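Local atomic coordinates of prephenate dehydrogenase (Corynebacterium glutamicum ATCC 13032, PDB entry 3KTD), a protein that probably catalyses the NAD(P)+-dependent oxidative decarboxylation of prephenate, a step of tyrosine biosynthesis. Residues A[328-331]-A[332-336]. Residues are numbered along the deposited sequence; the frame is centred on the assembly and turned at random.
Sequences LIHA and ETLGA
Over one face of the imidazole of His330 sits a single methyl, CD1 of Leu334 one helical turn on, with His330 NE2 and Leu334 CD1 3.6 Å apart. With CG of His330 anti to the backbone N (chi1 -167°), the ring lies beside its own carbonyl carbon, and the CD2/NE2 side is the part of it nearest the methyl; ND1 of the same ring makes a weak hydrogen bond with OE1 of Gln327. The carbonyl of Ile329 is the second flat group. Two donors of Thr333 reach it from opposite faces of its plane: N, 3.0 Å from Ile329 O in the ordinary helical bond, and OG1, 2.9 Å from the same oxygen. The hydroxyl can turn back this way because OG1 lies beside its own backbone N (chi1 -47°). Glu332 continues the helical pattern through N to Leu328 O, while its carboxylate points elsewhere, to a salt bridge with Arg186.

The last turn closes as a Schellman motif. Gly335, at positive phi, is the C-prime residue, and Ala336 N meets Ala331 O at 2.8 Å in the carbonyl plane, on a lone pair; a weak bond from Gly335 N to Glu332 O accompanies it. The reversal also sets the methyls of Ala331 and Ala336 together, CB to CB 4.0 Å. Helix 324-334 thereby passes into strand 337-340, completing a beta-alpha-beta unit with strand 314-317. Chemically, the doubly gripped Ile329 oxygen keeps the Thr333 hydroxyl paired within its own helix, and the capping bond satisfies a terminal carbonyl just where the helical pattern runs out.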
ATOM      1  N   LEU A 328      -5.093  30.520 -11.007  1.00 36.19           N
ATOM      2  CA  LEU A 328      -5.386  29.619  -9.889  1.00 35.31           C
ATOM      3  C   LEU A 328      -6.256  28.439 -10.331  1.00 35.28           C
ATOM      4  O   LEU A 328      -6.033  27.314  -9.892  1.00 34.46           O
ATOM      5  CB  LEU A 328      -6.065  30.372  -8.751  1.00 34.59           C
ATOM      6  CG  LEU A 328      -5.143  31.316  -7.986  1.00 34.60           C
ATOM      7  CD1 LEU A 328      -5.928  32.284  -7.109  1.00 28.05           C
ATOM      8  CD2 LEU A 328      -4.159  30.485  -7.162  1.00 32.51           C
ATOM      9  N   ILE A 329      -7.239  28.702 -11.195  1.00 36.03           N
ATOM     10  CA  ILE A 329      -8.090  27.638 -11.761  1.00 36.74           C
ATOM     11  C   ILE A 329      -7.266  26.760 -12.715  1.00 36.73           C
ATOM     12  O   ILE A 329      -7.420  25.537 -12.751  1.00 36.14           O
ATOM     13  CB  ILE A 329      -9.325  28.213 -12.520  1.00 36.77           C
ATOM     14  CG1 ILE A 329     -10.281  28.914 -11.555  1.00 37.45           C
ATOM     15  CG2 ILE A 329     -10.082  27.116 -13.230  1.00 35.52           C
ATOM     16  CD1 ILE A 329     -11.559  29.387 -12.204  1.00 36.86           C
ATOM     17  N   HIS A 330      -6.388  27.405 -13.477  1.00 37.16           N
ATOM     18  CA  HIS A 330      -5.507  26.717 -14.406  1.00 37.68           C
ATOM     19  C   HIS A 330      -4.581  25.786 -13.619  1.00 36.92           C
ATOM     20  O   HIS A 330      -4.305  24.675 -14.053  1.00 37.44           O
ATOM     21  CB  HIS A 330      -4.731  27.749 -15.245  1.00 38.49           C
ATOM     22  CG  HIS A 330      -4.022  27.176 -16.438  1.00 43.47           C
ATOM     23  ND1 HIS A 330      -2.893  27.759 -16.981  1.00 46.83           N
ATOM     24  CD2 HIS A 330      -4.275  26.077 -17.192  1.00 45.79           C
ATOM     25  CE1 HIS A 330      -2.488  27.048 -18.019  1.00 47.95           C
ATOM     26  NE2 HIS A 330      -3.306  26.018 -18.165  1.00 47.95           N
ATOM     27  N   ALA A 331      -4.135  26.227 -12.446  1.00 36.22           N
ATOM     28  CA  ALA A 331      -3.279  25.406 -11.591  1.00 35.66           C
ATOM     29  C   ALA A 331      -4.061  24.244 -10.983  1.00 35.64           C
ATOM     30  O   ALA A 331      -3.531  23.139 -10.834  1.00 35.66           O
ATOM     31  CB  ALA A 331      -2.668  26.249 -10.497  1.00 35.25           C
ATOM     32  N   GLU A 332      -5.318  24.511 -10.633  1.00 35.49           N
ATOM     33  CA  GLU A 332      -6.207  23.514 -10.041  1.00 35.40           C
ATOM     34  C   GLU A 332      -6.446  22.349 -11.004  1.00 35.42           C
ATOM     35  O   GLU A 332      -6.331  21.187 -10.621  1.00 35.51           O
ATOM     36  CB  GLU A 332      -7.544  24.166  -9.682  1.00 35.21           C
ATOM     37  CG  GLU A 332      -8.549  23.271  -8.956  1.00 36.33           C
ATOM     38  CD  GLU A 332      -9.965  23.837  -9.012  1.00 37.24           C
ATOM     39  OE1 GLU A 332     -10.622  23.700 -10.066  1.00 37.06           O
ATOM     40  OE2 GLU A 332     -10.432  24.412  -8.008  1.00 37.67           O
ATOM     41  N   THR A 333      -6.786  22.677 -12.249  1.00 35.02           N
ATOM     42  CA  THR A 333      -7.061  21.680 -13.277  1.00 35.03           C
ATOM     43  C   THR A 333      -5.844  20.799 -13.549  1.00 35.25           C
ATOM     44  O   THR A 333      -5.966  19.595 -13.802  1.00 34.44           O
ATOM     45  CB  THR A 333      -7.449  22.359 -14.603  1.00 35.14           C
ATOM     46  OG1 THR A 333      -8.424  23.380 -14.352  1.00 34.83           O
ATOM     47  CG2 THR A 333      -7.993  21.328 -15.606  1.00 34.12           C
ATOM     48  N   LEU A 334      -4.673  21.425 -13.498  1.00 35.31           N
ATOM     49  CA  LEU A 334      -3.422  20.761 -13.804  1.00 35.49           C
ATOM     50  C   LEU A 334      -2.741  20.155 -12.576  1.00 35.61           C
ATOM     51  O   LEU A 334      -1.793  19.380 -12.712  1.00 35.81           O
ATOM     52  CB  LEU A 334      -2.471  21.755 -14.481  1.00 35.53           C
ATOM     53  CG  LEU A 334      -2.847  22.249 -15.876  1.00 33.95           C
ATOM     54  CD1 LEU A 334      -1.856  23.304 -16.329  1.00 32.75           C
ATOM     55  CD2 LEU A 334      -2.887  21.089 -16.863  1.00 35.12           C
ATOM     56  N   GLY A 335      -3.212  20.489 -11.383  1.00 35.60           N
ATOM     57  CA  GLY A 335      -2.535  20.043 -10.164  1.00 35.72           C
ATOM     58  C   GLY A 335      -1.169  20.707 -10.062  1.00 35.43           C
ATOM     59  O   GLY A 335      -0.243  20.176  -9.448  1.00 34.43           O
ATOM     60  N   ALA A 336      -1.044  21.876 -10.677  1.00 35.91           N
ATOM     61  CA  ALA A 336       0.218  22.595 -10.679  1.00 35.94           C
ATOM     62  C   ALA A 336       0.482  23.175  -9.301  1.00 35.58           C
ATOM     63  O   ALA A 336      -0.442  23.594  -8.617  1.00 34.48           O
ATOM     64  CB  ALA A 336       0.186  23.698 -11.704  1.00 35.50           C
TER